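Local atomic coordinates of sulfate transporter sulfate transporter family protein (Wolinella succinogenes, PDB entry 4DGF), a protein that probably transports sulfate or related anions across the membrane as a SulP-family carrier, of which this chain is the cytoplasmic STAS domain. Residues R95-L100 against L109-V114. Residues are numbered along the deposited sequence; the frame is centred on the assembly and turned at random.
Sequences RLYGAL and LGEERV
Tyr-97 of helix 94-103 reaches Glu-111 and Val-114 in a small surface contact of the STAS domain, whose parallel sheet is flanked by helices. Segment 109-114 takes in the last residue of helix 105-109 and the loop toward helix 118-130, and the two segments bury just 120 Å² between them. Their backbones stay well apart, with CA of Tyr-97 8.6 Å from CA of Val-114, and side chains bridge the gap. The tyrosine has the largest share: CG lies anti to the backbone N (chi1 180°), which carries the phenol outward from the helix to the loop. CG1 of Val-114 meets the ring at its edge, near the ring plane, 4.2 Å from CD1 of Tyr-97. Val-114 has its CB directed toward the helix, and both side chains also touch Val-92 and Ile-106, so the pair belongs to a small apolar cluster that draws in helix 105-109 through Ile-106. The loop is shaped by Gly-110, which ends the helix with positive phi (105°), a backbone conformation typical of glycine, and turns the chain. A short 3-10 turn, residues 111-113, follows; Arg-113 N bonds to Gly-110 O at 3.0 Å, and Val-114 N to Glu-111 O at 3.2 Å. Arg-113 ties this turn to strand 86-90 by backbone bonding with Leu-89 and by its NH1, which donates to Leu-87 O. Glu-111, exposed to solvent, extends beyond CG past the end of the phenol, its carboxylate plane turned 81° from the ring. The hydroxyl lies nearest the methylene, Tyr-97 OH to Glu-111 CG 3.9 Å, a van der Waals contact, with Glu-111 CD slightly farther from OH at 4.1 Å and the carboxylate oxygens beyond.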
# COMPACT_ATOMS: atom_id res chain seq x y z
N ARG A 95 -4.47 -11.87 -9.38
CA ARG A 95 -5.34 -12.56 -8.45
C ARG A 95 -5.66 -11.66 -7.26
O ARG A 95 -6.83 -11.50 -6.87
CB ARG A 95 -4.68 -13.84 -8.00
CG ARG A 95 -5.53 -14.41 -6.89
CD ARG A 95 -4.84 -15.62 -6.36
NE ARG A 95 -5.82 -16.12 -5.40
CZ ARG A 95 -5.81 -17.32 -4.86
NH1 ARG A 95 -4.82 -18.16 -5.16
NH2 ARG A 95 -6.75 -17.62 -3.96
N LEU A 96 -4.64 -10.96 -6.74
CA LEU A 96 -5.00 -10.01 -5.65
C LEU A 96 -5.99 -8.92 -6.06
O LEU A 96 -6.91 -8.53 -5.29
CB LEU A 96 -3.71 -9.42 -5.05
CG LEU A 96 -4.00 -8.44 -3.91
CD1 LEU A 96 -4.64 -9.18 -2.73
CD2 LEU A 96 -2.63 -7.98 -3.40
N TYR A 97 -5.79 -8.37 -7.24
CA TYR A 97 -6.64 -7.30 -7.73
C TYR A 97 -8.10 -7.83 -7.77
O TYR A 97 -9.01 -7.12 -7.36
CB TYR A 97 -6.18 -6.91 -9.17
CG TYR A 97 -7.01 -5.81 -9.78
CD1 TYR A 97 -6.65 -4.48 -9.64
CD2 TYR A 97 -8.16 -6.13 -10.47
CE1 TYR A 97 -7.41 -3.48 -10.24
CE2 TYR A 97 -8.91 -5.14 -11.05
CZ TYR A 97 -8.52 -3.81 -10.91
OH TYR A 97 -9.28 -2.79 -11.49
N GLY A 98 -8.24 -9.06 -8.25
CA GLY A 98 -9.59 -9.64 -8.38
C GLY A 98 -10.25 -9.70 -6.99
O GLY A 98 -11.44 -9.37 -6.89
N ALA A 99 -9.49 -10.08 -5.94
CA ALA A 99 -10.02 -10.17 -4.56
C ALA A 99 -10.43 -8.74 -4.14
O ALA A 99 -11.52 -8.51 -3.63
CB ALA A 99 -9.02 -10.83 -3.61
N LEU A 100 -9.50 -7.79 -4.28
CA LEU A 100 -9.73 -6.46 -3.81
C LEU A 100 -10.88 -5.83 -4.59
O LEU A 100 -11.64 -5.09 -4.00
CB LEU A 100 -8.47 -5.57 -4.09
CG LEU A 100 -7.27 -5.97 -3.26
CD1 LEU A 100 -6.06 -5.10 -3.66
CD2 LEU A 100 -7.54 -5.79 -1.76
N LEU A 109 -10.68 3.02 -3.47
CA LEU A 109 -9.37 3.67 -3.42
C LEU A 109 -9.13 4.47 -4.68
O LEU A 109 -8.54 5.57 -4.67
CB LEU A 109 -8.28 2.55 -3.37
CG LEU A 109 -6.86 3.11 -3.21
CD1 LEU A 109 -6.73 3.91 -1.89
CD2 LEU A 109 -5.91 1.95 -3.27
N GLY A 110 -9.61 3.91 -5.78
CA GLY A 110 -9.38 4.44 -7.13
C GLY A 110 -8.35 3.61 -7.89
O GLY A 110 -7.22 3.35 -7.38
N GLU A 111 -8.69 3.16 -9.10
CA GLU A 111 -7.77 2.32 -9.87
C GLU A 111 -6.43 2.96 -10.11
O GLU A 111 -5.44 2.25 -10.31
CB GLU A 111 -8.36 2.08 -11.29
CG GLU A 111 -9.45 1.09 -11.35
CD GLU A 111 -10.10 1.06 -12.73
OE1 GLU A 111 -11.35 0.93 -12.81
OE2 GLU A 111 -9.36 1.18 -13.74
N GLU A 112 -6.41 4.29 -10.24
CA GLU A 112 -5.17 4.95 -10.57
C GLU A 112 -4.12 4.90 -9.43
O GLU A 112 -2.94 5.25 -9.62
CB GLU A 112 -5.47 6.41 -11.00
CG GLU A 112 -5.66 7.36 -9.83
CD GLU A 112 -7.04 7.26 -9.18
OE1 GLU A 112 -7.98 6.47 -9.65
OE2 GLU A 112 -7.18 8.03 -8.19
N ARG A 113 -4.57 4.45 -8.26
CA ARG A 113 -3.68 4.24 -7.08
C ARG A 113 -3.09 2.81 -6.93
O ARG A 113 -2.37 2.55 -5.93
CB ARG A 113 -4.44 4.53 -5.80
CG ARG A 113 -5.23 5.86 -5.76
CD ARG A 113 -4.42 6.98 -5.25
NE ARG A 113 -5.23 8.13 -4.85
CZ ARG A 113 -5.69 8.31 -3.61
NH1 ARG A 113 -5.38 7.42 -2.62
NH2 ARG A 113 -6.36 9.41 -3.34
N VAL A 114 -3.38 1.90 -7.91
CA VAL A 114 -3.07 0.51 -7.76
C VAL A 114 -2.10 0.19 -8.90
O VAL A 114 -2.44 0.44 -10.12
CB VAL A 114 -4.38 -0.35 -7.86
CG1 VAL A 114 -4.02 -1.81 -7.66
CG2 VAL A 114 -5.33 0.14 -6.76